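Side-chain contacts in putative cytoplasmic protein (Salmonella typhimurium, PDB 2GK3), which is of unknown function but belongs to a family of putative glutamine amidotransferases and assembles into hexamers: residues Ala42-Glu47 / Gln235-Pro240; Phe68-Asp73 / Ile103-Leu108; Asp199-Ile204 / Pro208-Gly213; Gly125-Phe130 / Arg158-Glu163. One frame throughout, in Å; residues are numbered along the deposited sequence. Where two conformers were deposited one is given.

Contact 1: Ala42-Glu47 / Gln235-Pro240; sequences ATWLLE and QFMSWP
The indole of Trp44 meets Met237 in two ways, one polar and one through selenium. At the ring edge, near the indole plane, lies the backbone carbonyl of Met237: Trp44 NE1 donates to Met237 O at 3.1 Å. The bond is bent, with 142° at the hydrogen, and the N-H arrives above the carbonyl plane, not on a lone pair. Met237 is present as selenomethionine, so the atom beside the five-membered ring is selenium in place of sulfur. It comes obliquely: Met237 SE is 4.7 Å from that ring's centroid and 3.8 Å from Trp44 CD1, a Met-aromatic contact. Met237 CB sits closer in, 3.6 Å from Trp44 NE1.

The contact ties the first turn of helix 43-51, whose N-cap position is Ala42, to the end of the short helix 234-237, so that two pieces far apart in sequence share one small junction. Outside the two segments, Tyr242, at the start of helix 242-253, meets both the Trp44 ring and Met237.

Torsions explain the reach. With Trp44 CG anti to the backbone N (chi1 178°), the indole extends from its helix toward residues 235-240. In Met237, CG lies beside the backbone N and the chain then bends at chi2 (-95°), which brings selenium alongside the pyrrole part while the same residue's carbonyl takes the N-H.

Contact 2: Phe68-Asp73 / Ile103-Leu108; sequences FPESID and IKPNAL
Glu70, Phe68 and Pro105 carry this contact, Glu70 with the largest share of buried surface. Its chain, extended beyond CG, crosses the Pro105 ring at about a right angle, with the carboxylate carbon Glu70 CD lying 3.7 Å from Pro105 CD. The same carboxylate then ends in a salt bridge: Lys104 NZ donates to Glu70 OE2 at 2.9 Å, and Glu70 OE2 accepts through its anti lone pair, the one turned away from the other oxygen. Lys104 is bent at chi2, and this sharp turn brings its aliphatic run back past Glu70 OE2, which also lies 3.6 Å from Lys104 CD. The ammonium has a second partner in Glu96, so it is held between two acidic groups, an arrangement that would tend to keep it charged.

Phe68 works further along, against Ala107. Its CE2 touches Ala107 CB at 3.6 Å, and CD2 lies equally close, so the methyl sits against one flank of the ring, obliquely. Pro69 CD covers part of one ring face, 3.4 Å above the plane and offset toward the rim. Ile111, Gln94 and Met59 also pack on Phe68.

Asn106, between Pro105 and Ala107, turns from this interface: its OD1 accepts from Leu108 N at 3.0 Å, in the carbonyl plane, and also from Glu109 N, while its ND2 binds Glu163 of a neighbouring subunit. The salt bridge and the Phe68-Ala107 contact thus join the 68-73 loop to a helix N-cap, here opening helix 107-116 beside a subunit boundary.

Contact 3: Asp199-Ile204 / Pro208-Gly213; sequences DVVLTI and PLLVFG
Segments Asp199-Ile204 and Pro208-Gly213 are the two arms of an antiparallel beta hairpin, which lies against helix 242-253 and continues through neighbouring strands 164-169 and 218-223. At the open end the pairing is regular: Asp199 N donates to Phe212 O at 2.8 Å, and Phe212 N returns the bond to Asp199 O. Next to this pair, Val200 faces Val211 as a non-hydrogen-bonded pair, their CG2 methyls meeting at 4.1 Å.

Further in, the ladder loses its register. Val201 N gives a straight bond to Leu210 O, with the donor nearly on the axis of the carbonyl, and Leu202 N reaches the same oxygen only weakly. Leu202 O is in turn gripped by two amides, Leu209 N at 2.7 Å and Leu210 N at 3.1 Å, both from the same face of its plane.

The bulges shift the side chains without breaking the packing. Leu202 and Leu210 share a face, their CB atoms 3.8 Å apart, and Leu210 continues onto Leu245 of the helix. Phe212, on that face too, receives Val201 CG2 at its ring edge, in plane, 3.6 Å from Phe212 CD2; its ring also stacks on His174 and meets Phe252 edge-to-face. Val201 CG2 stands anti to the carbonyl carbon, which directs this methyl at the ring. Near the turn, Ile204 CG2 touches Leu209 CB at 3.9 Å.

With Val201 and Leu202 both opposite Leu210, the arrangement is a classic beta bulge, and a second register shift follows before Thr203, at the corner where strand 207-215 turns.

Contact 4: Gly125-Phe130 / Arg158-Glu163; sequences GGYLSF and RVEKPE
Tyr127 is the residue of the first segment that meets Arg158 and Glu160. Before it, Gly125 continues from strand 120-124 by pairing its backbone with Phe223, and Gly126, whose N binds Asn190 OD1, opens a type I beta turn that closes at Ser129.

Tyr127 sits in that turn, and its CG, anti to the carbonyl carbon (chi1 -80°), swings the ring off the turn toward Arg158 and Glu160. Arg158 CD lies over one ring face, 3.9 Å from the Tyr127 centroid, in a CH-pi contact, and it comes to 3.5 Å from Tyr127 CE1. The guanidinium beyond is farther off, its plane 72° from the ring, and offers at most a weak cation-pi attraction. At the far end Tyr127 OH donates a weak hydrogen bond to Glu160 OE2 at 2.6 Å. Phe33 of a neighbouring subunit meets the ring edge-to-face, and a glycerol molecule, probably from crystallisation, lies about 4 Å from the side chain. Leu128 and Ser129 complete the turn, fixed by Asp85.

Glu160 OE2 has a second partner: Arg158 NH1 reaches it at 2.9 Å, a salt bridge on the anti lone pair, while Glu160 OE1 takes Trp231 NE1. Donors at both oxygens are consistent with a fixed orientation of this buried carboxylate, which links ring and guanidinium at a subunit boundary, though its bond to the tyrosine is weak.

In the fold
Contact 1 closes the longest loop, joining helix 43-51 to helix 234-237, and the other three are nested inside it; contacts 2, 4 and 3 follow in series along the chain. Contact 3 and contact 4 have centres 16 Å apart and reach the same set of strands, the first through hairpin 199-204/207-215, the second through strand 158-161. Contact 1 lies 18 to 20 Å from both, centre to centre. Contact 2 stands apart, its centre about 30 Å from those of the others and across the chain's centre from them. Contacts 2 and 4 are linked through the hexamer: Asn106 of one subunit hydrogen-bonds Glu163 of another, so these distant regions become neighbours on assembly.

Contact 1: Ala42-Glu47 / Gln235-Pro240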
loop_
_atom_site.group_PDB
_atom_site.type_symbol
_atom_site.label_atom_id
_atom_site.label_comp_id
_atom_site.label_asym_id
_atom_site.label_seq_id
_atom_site.Cartn_x
_atom_site.Cartn_y
_atom_site.Cartn_z
ATOM N N ALA E 42 -8.426 -0.720 23.391
ATOM C CA ALA E 42 -8.558 -0.864 24.850
ATOM C C ALA E 42 -9.854 -0.282 25.457
ATOM O O ALA E 42 -9.888 0.084 26.634
ATOM C CB ALA E 42 -7.318 -0.309 25.565
ATOM N N THR E 43 -10.918 -0.225 24.670
ATOM C CA THR E 43 -12.213 0.285 25.142
ATOM C C THR E 43 -12.658 -0.397 26.448
ATOM O O THR E 43 -13.047 0.276 27.410
ATOM C CB THR E 43 -13.275 0.190 24.002
ATOM O OG1 THR E 43 -12.783 0.910 22.855
ATOM C CG2 THR E 43 -14.628 0.800 24.410
ATOM N N TRP E 44 -12.557 -1.728 26.491
ATOM C CA TRP E 44 -12.846 -2.504 27.701
ATOM C C TRP E 44 -12.051 -2.065 28.932
ATOM O O TRP E 44 -12.632 -1.719 29.973
ATOM C CB TRP E 44 -12.616 -3.995 27.447
ATOM C CG TRP E 44 -12.847 -4.881 28.651
ATOM C CD1 TRP E 44 -11.948 -5.732 29.226
ATOM C CD2 TRP E 44 -14.061 -5.008 29.412
ATOM N NE1 TRP E 44 -12.523 -6.390 30.294
ATOM C CE2 TRP E 44 -13.818 -5.962 30.430
ATOM C CE3 TRP E 44 -15.332 -4.419 29.322
ATOM C CZ2 TRP E 44 -14.801 -6.339 31.357
ATOM C CZ3 TRP E 44 -16.306 -4.784 30.243
ATOM C CH2 TRP E 44 -16.037 -5.739 31.249
ATOM N N LEU E 45 -10.728 -2.106 28.816
ATOM C CA LEU E 45 -9.859 -1.695 29.897
ATOM C C LEU E 45 -10.244 -0.297 30.390
ATOM O O LEU E 45 -10.445 -0.095 31.582
ATOM C CB LEU E 45 -8.403 -1.683 29.431
ATOM C CG LEU E 45 -7.262 -1.900 30.432
ATOM C CD1 LEU E 45 -6.029 -1.124 30.000
ATOM C CD2 LEU E 45 -7.604 -1.580 31.882
ATOM N N LEU E 46 -10.339 0.663 29.477
ATOM C CA LEU E 46 -10.642 2.046 29.857
ATOM C C LEU E 46 -11.986 2.176 30.599
ATOM O O LEU E 46 -12.115 2.998 31.495
ATOM C CB LEU E 46 -10.582 2.978 28.630
ATOM C CG LEU E 46 -9.236 3.078 27.892
ATOM C CD1 LEU E 46 -9.400 3.766 26.551
ATOM C CD2 LEU E 46 -8.167 3.771 28.739
ATOM N N GLU E 47 -12.959 1.350 30.230
ATOM C CA GLU E 47 -14.231 1.298 30.920
ATOM C C GLU E 47 -14.073 0.779 32.345
ATOM O O GLU E 47 -14.720 1.262 33.265
ATOM C CB GLU E 47 -15.222 0.444 30.120
ATOM C CG GLU E 47 -16.638 0.388 30.664
ATOM C CD GLU E 47 -17.204 1.751 31.024
ATOM O OE1 GLU E 47 -16.841 2.759 30.371
ATOM O OE2 GLU E 47 -18.016 1.813 31.971
ATOM N N GLN E 235 -11.036 -14.735 28.045
ATOM C CA GLN E 235 -10.952 -15.274 29.399
ATOM C C GLN E 235 -10.220 -14.310 30.343
ATOM O O GLN E 235 -10.592 -14.153 31.508
ATOM C CB GLN E 235 -10.291 -16.647 29.366
ATOM C CG GLN E 235 -9.990 -17.249 30.730
ATOM C CD GLN E 235 -9.274 -18.570 30.616
ATOM O OE1 GLN E 235 -8.132 -18.706 31.033
ATOM N NE2 GLN E 235 -9.939 -19.554 30.023
ATOM N N PHE E 236 -9.195 -13.646 29.833
ATOM C CA PHE E 236 -8.479 -12.664 30.636
ATOM C C PHE E 236 -9.337 -11.412 30.898
ATOM O O PHE E 236 -9.349 -10.889 32.014
ATOM C CB PHE E 236 -7.140 -12.329 29.975
ATOM C CG PHE E 236 -6.376 -11.237 30.654
ATOM C CD1 PHE E 236 -6.251 -11.202 32.043
ATOM C CD2 PHE E 236 -5.753 -10.254 29.901
ATOM C CE1 PHE E 236 -5.527 -10.194 32.676
ATOM C CE2 PHE E 236 -5.020 -9.238 30.515
ATOM C CZ PHE E 236 -4.908 -9.208 31.899
HETATM N N MSE E 237 -10.057 -10.959 29.866
HETATM C CA MSE E 237 -10.955 -9.786 29.964
HETATM C C MSE E 237 -12.029 -9.978 31.030
HETATM O O MSE E 237 -12.354 -9.055 31.781
HETATM C CB MSE E 237 -11.693 -9.530 28.653
HETATM C CG MSE E 237 -10.929 -9.729 27.380
HETATM SE SE MSE E 237 -10.183 -8.051 26.742
HETATM C CE MSE E 237 -8.426 -8.447 27.503
ATOM N N SER E 238 -12.598 -11.180 31.067
ATOM C CA SER E 238 -13.721 -11.460 31.964
ATOM C C SER E 238 -13.275 -12.195 33.218
ATOM O O SER E 238 -14.101 -12.685 33.994
ATOM C CB SER E 238 -14.822 -12.225 31.225
ATOM O OG SER E 238 -14.265 -13.223 30.387
ATOM N N TRP E 239 -11.956 -12.279 33.395
ATOM C CA TRP E 239 -11.356 -12.760 34.629
ATOM C C TRP E 239 -11.768 -11.802 35.763
ATOM O O TRP E 239 -11.707 -10.581 35.589
ATOM C CB TRP E 239 -9.834 -12.811 34.445
ATOM C CG TRP E 239 -9.032 -13.378 35.576
ATOM C CD1 TRP E 239 -9.221 -14.571 36.193
ATOM C CD2 TRP E 239 -7.875 -12.784 36.191
ATOM N NE1 TRP E 239 -8.282 -14.751 37.174
ATOM C CE2 TRP E 239 -7.438 -13.673 37.193
ATOM C CE3 TRP E 239 -7.174 -11.580 35.998
ATOM C CZ2 TRP E 239 -6.320 -13.406 38.001
ATOM C CZ3 TRP E 239 -6.072 -11.310 36.797
ATOM C CH2 TRP E 239 -5.654 -12.219 37.787
ATOM N N PRO E 240 -12.237 -12.346 36.907
ATOM C CA PRO E 240 -12.753 -11.550 38.025
ATOM C C PRO E 240 -11.767 -10.520 38.558
ATOM O O PRO E 240 -12.172 -9.534 39.176
ATOM C CB PRO E 240 -13.013 -12.604 39.103
ATOM C CG PRO E 240 -13.280 -13.820 38.371
ATOM C CD PRO E 240 -12.354 -13.785 37.194
#

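Contact 2: Phe68-Asp73 / Ile103-Leu108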
loop_
_atom_site.group_PDB
_atom_site.type_symbol
_atom_site.label_atom_id
_atom_site.label_comp_id
_atom_site.label_asym_id
_atom_site.label_seq_id
_atom_site.Cartn_x
_atom_site.Cartn_y
_atom_site.Cartn_z
ATOM N N PHE E 68 1.163 16.024 21.187
ATOM C CA PHE E 68 1.800 15.602 22.432
ATOM C C PHE E 68 2.264 16.839 23.220
ATOM O O PHE E 68 2.842 17.750 22.631
ATOM C CB PHE E 68 2.967 14.624 22.199
ATOM C CG PHE E 68 3.473 14.027 23.466
ATOM C CD1 PHE E 68 2.831 12.938 24.030
ATOM C CD2 PHE E 68 4.513 14.621 24.157
ATOM C CE1 PHE E 68 3.266 12.413 25.252
ATOM C CE2 PHE E 68 4.948 14.116 25.370
ATOM C CZ PHE E 68 4.334 13.007 25.919
ATOM N N PRO E 69 1.986 16.885 24.542
ATOM C CA PRO E 69 2.364 18.036 25.391
ATOM C C PRO E 69 3.859 18.373 25.356
ATOM O O PRO E 69 4.702 17.504 25.618
ATOM C CB PRO E 69 1.960 17.585 26.809
ATOM C CG PRO E 69 0.935 16.559 26.602
ATOM C CD PRO E 69 1.249 15.866 25.312
ATOM N N GLU E 70 4.173 19.624 25.019
ATOM C CA GLU E 70 5.543 20.143 25.084
ATOM C C GLU E 70 6.032 20.459 26.514
ATOM O O GLU E 70 7.235 20.448 26.781
ATOM C CB GLU E 70 5.689 21.387 24.200
ATOM C CG GLU E 70 5.567 21.104 22.716
ATOM C CD GLU E 70 6.054 22.249 21.848
ATOM O OE1 GLU E 70 6.640 23.206 22.385
ATOM O OE2 GLU E 70 5.864 22.186 20.618
ATOM N N SER E 71 5.100 20.742 27.419
ATOM C CA SER E 71 5.440 21.184 28.767
ATOM C C SER E 71 5.492 20.018 29.744
ATOM O O SER E 71 4.584 19.195 29.792
ATOM C CB SER E 71 4.436 22.246 29.254
ATOM O OG SER E 71 4.315 22.260 30.676
ATOM N N ILE E 72 6.557 19.968 30.538
ATOM C CA ILE E 72 6.655 18.977 31.605
ATOM C C ILE E 72 5.608 19.236 32.696
ATOM O O ILE E 72 5.094 18.292 33.294
ATOM C CB ILE E 72 8.122 18.830 32.162
ATOM C CG1 ILE E 72 8.237 17.628 33.110
ATOM C CG2 ILE E 72 8.641 20.119 32.824
ATOM C CD1 ILE E 72 8.296 16.315 32.404
ATOM N N ASP E 73 5.278 20.515 32.921
ATOM C CA ASP E 73 4.270 20.918 33.935
ATOM C C ASP E 73 2.923 20.287 33.611
ATOM O O ASP E 73 2.142 19.966 34.509
ATOM C CB ASP E 73 4.078 22.448 34.001
ATOM C CG ASP E 73 5.383 23.222 34.196
ATOM O OD1 ASP E 73 6.460 22.598 34.273
ATOM O OD2 ASP E 73 5.318 24.476 34.273
ATOM N N ILE E 103 12.330 22.275 15.348
ATOM C CA ILE E 103 12.929 21.689 16.538
ATOM C C ILE E 103 11.811 21.653 17.564
ATOM O O ILE E 103 10.946 22.515 17.579
ATOM C CB ILE E 103 14.091 22.532 17.067
ATOM C CG1 ILE E 103 15.265 22.489 16.095
ATOM C CG2 ILE E 103 14.547 22.024 18.417
ATOM C CD1 ILE E 103 15.056 23.320 14.829
ATOM N N LYS E 104 11.836 20.662 18.431
ATOM C CA LYS E 104 10.663 20.304 19.185
ATOM C C LYS E 104 11.184 19.564 20.421
ATOM O O LYS E 104 12.194 18.869 20.332
ATOM C CB LYS E 104 9.821 19.390 18.268
ATOM C CG LYS E 104 8.493 18.897 18.773
ATOM C CD LYS E 104 7.330 19.813 18.367
ATOM C CE LYS E 104 6.028 19.128 18.750
ATOM N NZ LYS E 104 4.873 20.039 19.004
ATOM N N PRO E 105 10.518 19.711 21.579
ATOM C CA PRO E 105 11.033 18.970 22.733
ATOM C C PRO E 105 10.842 17.459 22.566
ATOM O O PRO E 105 9.878 17.023 21.941
ATOM C CB PRO E 105 10.202 19.506 23.912
ATOM C CG PRO E 105 9.485 20.707 23.379
ATOM C CD PRO E 105 9.300 20.464 21.918
ATOM N N ASN E 106 11.775 16.682 23.111
ATOM C CA ASN E 106 11.797 15.228 22.966
ATOM C C ASN E 106 10.801 14.559 23.916
ATOM O O ASN E 106 10.957 14.620 25.137
ATOM C CB ASN E 106 13.225 14.732 23.199
ATOM C CG ASN E 106 13.404 13.256 22.891
ATOM O OD1 ASN E 106 12.589 12.420 23.281
ATOM N ND2 ASN E 106 14.492 12.930 22.214
ATOM N N ALA E 107 9.770 13.922 23.354
ATOM C CA ALA E 107 8.635 13.410 24.161
ATOM C C ALA E 107 9.091 12.349 25.145
ATOM O O ALA E 107 8.550 12.210 26.247
ATOM C CB ALA E 107 7.534 12.879 23.271
ATOM N N LEU E 108 10.106 11.595 24.742
ATOM C CA LEU E 108 10.601 10.504 25.587
ATOM C C LEU E 108 11.487 11.066 26.712
ATOM O O LEU E 108 11.472 10.527 27.837
ATOM C CB LEU E 108 11.306 9.441 24.743
ATOM C CG LEU E 108 10.473 8.624 23.730
ATOM C CD1 LEU E 108 11.365 7.560 23.084
ATOM C CD2 LEU E 108 9.260 7.940 24.391
#

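Contact 3: Asp199-Ile204 / Pro208-Gly213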
loop_
_atom_site.group_PDB
_atom_site.type_symbol
_atom_site.label_atom_id
_atom_site.label_comp_id
_atom_site.label_asym_id
_atom_site.label_seq_id
_atom_site.Cartn_x
_atom_site.Cartn_y
_atom_site.Cartn_z
ATOM N N ASP E 199 11.338 -6.081 40.847
ATOM C CA ASP E 199 10.539 -7.089 41.516
ATOM C C ASP E 199 9.650 -7.784 40.502
ATOM O O ASP E 199 8.709 -7.172 39.983
ATOM C CB ASP E 199 9.674 -6.460 42.631
ATOM C CG ASP E 199 10.493 -5.640 43.640
ATOM O OD1 ASP E 199 11.493 -6.151 44.240
ATOM O OD2 ASP E 199 10.132 -4.455 43.846
ATOM N N VAL E 200 9.940 -9.054 40.225
ATOM C CA VAL E 200 9.084 -9.882 39.368
ATOM C C VAL E 200 7.925 -10.496 40.169
ATOM O O VAL E 200 8.138 -11.242 41.129
ATOM C CB VAL E 200 9.890 -10.997 38.664
ATOM C CG1 VAL E 200 8.970 -11.925 37.867
ATOM C CG2 VAL E 200 10.959 -10.391 37.764
ATOM N N VAL E 201 6.693 -10.196 39.769
ATOM C CA VAL E 201 5.528 -10.621 40.547
ATOM C C VAL E 201 4.752 -11.761 39.880
ATOM O O VAL E 201 4.236 -12.648 40.556
ATOM C CB VAL E 201 4.615 -9.398 40.851
ATOM C CG1 VAL E 201 3.302 -9.821 41.482
ATOM C CG2 VAL E 201 5.357 -8.399 41.742
ATOM N N LEU E 202 4.672 -11.728 38.553
ATOM C CA LEU E 202 3.977 -12.754 37.787
ATOM C C LEU E 202 4.885 -13.183 36.656
ATOM O O LEU E 202 5.670 -12.378 36.144
ATOM C CB LEU E 202 2.676 -12.205 37.171
ATOM C CG LEU E 202 1.493 -11.664 38.005
ATOM C CD1 LEU E 202 0.327 -11.318 37.075
ATOM C CD2 LEU E 202 1.051 -12.682 39.069
ATOM N N THR E 203 4.761 -14.436 36.243
ATOM C CA THR E 203 5.550 -14.956 35.131
ATOM C C THR E 203 4.632 -15.636 34.131
ATOM O O THR E 203 3.474 -15.937 34.418
ATOM C CB THR E 203 6.578 -16.000 35.591
ATOM O OG1 THR E 203 5.869 -17.059 36.236
ATOM C CG2 THR E 203 7.619 -15.404 36.571
ATOM N N ILE E 204 5.180 -15.900 32.958
ATOM C CA ILE E 204 4.453 -16.524 31.890
ATOM C C ILE E 204 5.524 -17.342 31.179
ATOM O O ILE E 204 6.563 -16.789 30.830
ATOM C CB ILE E 204 3.811 -15.409 30.987
ATOM C CG1 ILE E 204 2.828 -15.987 29.963
ATOM C CG2 ILE E 204 4.881 -14.482 30.349
ATOM C CD1 ILE E 204 2.038 -14.902 29.194
ATOM N N PRO E 208 9.438 -13.211 32.764
ATOM C CA PRO E 208 8.672 -12.258 33.581
ATOM C C PRO E 208 7.394 -11.811 32.853
ATOM O O PRO E 208 7.379 -11.733 31.601
ATOM C CB PRO E 208 9.635 -11.078 33.768
ATOM C CG PRO E 208 10.720 -11.267 32.811
ATOM C CD PRO E 208 10.760 -12.688 32.367
ATOM N N LEU E 209 6.336 -11.561 33.629
ATOM C CA LEU E 209 5.079 -11.030 33.079
ATOM C C LEU E 209 4.697 -9.685 33.716
ATOM O O LEU E 209 4.357 -8.727 33.011
ATOM C CB LEU E 209 3.930 -12.046 33.206
ATOM C CG LEU E 209 2.510 -11.582 32.832
ATOM C CD1 LEU E 209 2.408 -11.180 31.367
ATOM C CD2 LEU E 209 1.472 -12.660 33.150
ATOM N N LEU E 210 4.733 -9.627 35.044
ATOM C CA LEU E 210 4.495 -8.374 35.758
ATOM C C LEU E 210 5.718 -8.020 36.584
ATOM O O LEU E 210 6.133 -8.804 37.428
ATOM C CB LEU E 210 3.236 -8.470 36.634
ATOM C CG LEU E 210 2.758 -7.204 37.354
ATOM C CD1 LEU E 210 2.428 -6.023 36.386
ATOM C CD2 LEU E 210 1.567 -7.535 38.249
ATOM N N VAL E 211 6.271 -6.833 36.340
ATOM C CA VAL E 211 7.538 -6.404 36.938
ATOM C C VAL E 211 7.424 -4.966 37.452
ATOM O O VAL E 211 6.964 -4.081 36.723
ATOM C CB VAL E 211 8.721 -6.470 35.915
ATOM C CG1 VAL E 211 10.042 -6.009 36.563
ATOM C CG2 VAL E 211 8.870 -7.891 35.324
ATOM N N PHE E 212 7.859 -4.753 38.697
ATOM C CA PHE E 212 7.843 -3.422 39.327
ATOM C C PHE E 212 9.256 -2.905 39.579
ATOM O O PHE E 212 10.141 -3.652 39.982
ATOM C CB PHE E 212 7.022 -3.436 40.640
ATOM C CG PHE E 212 5.551 -3.692 40.427
ATOM C CD1 PHE E 212 4.695 -2.648 40.103
ATOM C CD2 PHE E 212 5.033 -4.985 40.504
ATOM C CE1 PHE E 212 3.346 -2.882 39.863
ATOM C CE2 PHE E 212 3.692 -5.227 40.284
ATOM C CZ PHE E 212 2.845 -4.180 39.962
ATOM N N GLY E 213 9.475 -1.626 39.335
ATOM C CA GLY E 213 10.749 -1.027 39.694
ATOM C C GLY E 213 10.644 0.415 40.120
ATOM O O GLY E 213 9.549 0.923 40.385
#

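Contact 4: Gly125-Phe130 / Arg158-Glu163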
loop_
_atom_site.group_PDB
_atom_site.type_symbol
_atom_site.label_atom_id
_atom_site.label_comp_id
_atom_site.label_asym_id
_atom_site.label_seq_id
_atom_site.Cartn_x
_atom_site.Cartn_y
_atom_site.Cartn_z
ATOM N N GLY E 125 2.494 -4.728 27.118
ATOM C CA GLY E 125 3.048 -5.425 25.959
ATOM C C GLY E 125 2.167 -5.521 24.732
ATOM O O GLY E 125 0.943 -5.368 24.807
ATOM N N GLY E 126 2.798 -5.799 23.593
ATOM C CA GLY E 126 2.107 -5.880 22.306
ATOM C C GLY E 126 3.059 -5.750 21.126
ATOM O O GLY E 126 4.277 -5.685 21.312
ATOM N N TYR E 127 2.503 -5.710 19.908
ATOM C CA TYR E 127 3.291 -5.674 18.683
ATOM C C TYR E 127 4.038 -4.346 18.552
ATOM O O TYR E 127 5.126 -4.322 17.981
ATOM C CB TYR E 127 2.412 -5.936 17.456
ATOM C CG TYR E 127 2.060 -7.413 17.176
ATOM C CD1 TYR E 127 2.155 -8.392 18.176
ATOM C CD2 TYR E 127 1.626 -7.809 15.916
ATOM C CE1 TYR E 127 1.821 -9.730 17.926
ATOM C CE2 TYR E 127 1.297 -9.133 15.649
ATOM C CZ TYR E 127 1.393 -10.093 16.660
ATOM O OH TYR E 127 1.075 -11.411 16.393
ATOM N N LEU E 128 3.468 -3.259 19.093
ATOM C CA LEU E 128 4.142 -1.934 19.086
ATOM C C LEU E 128 4.567 -1.450 20.462
ATOM O O LEU E 128 4.628 -0.263 20.736
ATOM C CB LEU E 128 3.366 -0.871 18.254
ATOM C CG LEU E 128 3.965 -1.287 16.906
ATOM C CD1 LEU E 128 3.032 -1.939 15.899
ATOM C CD2 LEU E 128 5.025 -0.372 16.266
ATOM N N SER E 129 4.843 -2.424 21.321
ATOM C CA SER E 129 5.449 -2.197 22.621
ATOM C C SER E 129 6.828 -2.895 22.677
ATOM O O SER E 129 7.108 -3.805 21.883
ATOM C CB SER E 129 4.532 -2.760 23.705
ATOM O OG SER E 129 3.372 -1.961 23.893
ATOM N N PHE E 130 7.665 -2.451 23.621
ATOM C CA PHE E 130 9.002 -3.000 23.864
ATOM C C PHE E 130 9.802 -3.028 22.563
ATOM O O PHE E 130 10.085 -1.954 21.988
ATOM C CB PHE E 130 8.914 -4.348 24.602
ATOM C CG PHE E 130 8.242 -4.230 25.953
ATOM C CD1 PHE E 130 8.865 -3.537 26.991
ATOM C CD2 PHE E 130 6.956 -4.752 26.163
ATOM C CE1 PHE E 130 8.219 -3.380 28.247
ATOM C CE2 PHE E 130 6.303 -4.602 27.398
ATOM C CZ PHE E 130 6.924 -3.919 28.439
ATOM N N ARG E 158 8.573 -10.988 20.428
ATOM C CA ARG E 158 7.308 -11.677 20.581
ATOM C C ARG E 158 7.545 -13.153 20.888
ATOM O O ARG E 158 8.415 -13.805 20.290
ATOM C CB ARG E 158 6.491 -11.639 19.276
ATOM C CG ARG E 158 5.877 -10.320 18.886
ATOM C CD ARG E 158 5.259 -10.412 17.473
ATOM N NE ARG E 158 6.230 -10.836 16.453
ATOM C CZ ARG E 158 6.055 -11.814 15.557
ATOM N NH1 ARG E 158 4.916 -12.493 15.483
ATOM N NH2 ARG E 158 7.013 -12.073 14.686
ATOM N N VAL E 159 6.753 -13.663 21.826
ATOM C CA VAL E 159 6.576 -15.082 21.988
ATOM C C VAL E 159 5.122 -15.339 21.645
ATOM O O VAL E 159 4.214 -14.865 22.328
ATOM C CB VAL E 159 6.939 -15.543 23.424
ATOM C CG1 VAL E 159 6.558 -17.043 23.641
ATOM C CG2 VAL E 159 8.446 -15.293 23.693
ATOM N N GLU E 160 4.899 -16.037 20.540
ATOM C CA GLU E 160 3.525 -16.389 20.124
ATOM C C GLU E 160 3.146 -17.765 20.700
ATOM O O GLU E 160 3.866 -18.761 20.498
ATOM C CB GLU E 160 3.392 -16.399 18.599
ATOM C CG GLU E 160 3.768 -15.076 17.920
ATOM C CD GLU E 160 2.714 -13.971 18.107
ATOM O OE1 GLU E 160 1.707 -14.184 18.823
ATOM O OE2 GLU E 160 2.902 -12.882 17.522
ATOM N N LYS E 161 2.031 -17.786 21.425
ATOM C CA LYS E 161 1.463 -19.006 21.990
ATOM C C LYS E 161 -0.020 -19.189 21.591
ATOM O O LYS E 161 -0.901 -19.053 22.438
ATOM C CB LYS E 161 1.592 -18.971 23.516
ATOM C CG LYS E 161 3.038 -18.975 24.016
ATOM C CD LYS E 161 3.561 -20.396 24.157
ATOM C CE LYS E 161 5.076 -20.456 24.317
ATOM N NZ LYS E 161 5.552 -21.894 24.126
ATOM N N PRO E 162 -0.299 -19.516 20.306
ATOM C CA PRO E 162 -1.686 -19.742 19.879
ATOM C C PRO E 162 -2.472 -20.742 20.732
ATOM O O PRO E 162 -3.698 -20.610 20.835
ATOM C CB PRO E 162 -1.543 -20.278 18.455
ATOM C CG PRO E 162 -0.084 -20.592 18.284
ATOM C CD PRO E 162 0.646 -19.705 19.191
ATOM N N GLU E 163 -1.782 -21.711 21.341
ATOM C CA GLU E 163 -2.414 -22.738 22.197
ATOM C C GLU E 163 -2.721 -22.177 23.562
ATOM O O GLU E 163 -3.465 -22.794 24.339
ATOM C CB GLU E 163 -1.497 -23.940 22.434
ATOM C CG GLU E 163 -0.302 -24.036 21.538
ATOM C CD GLU E 163 0.887 -23.185 21.994
ATOM O OE1 GLU E 163 1.561 -23.563 22.980
ATOM O OE2 GLU E 163 1.178 -22.175 21.313
#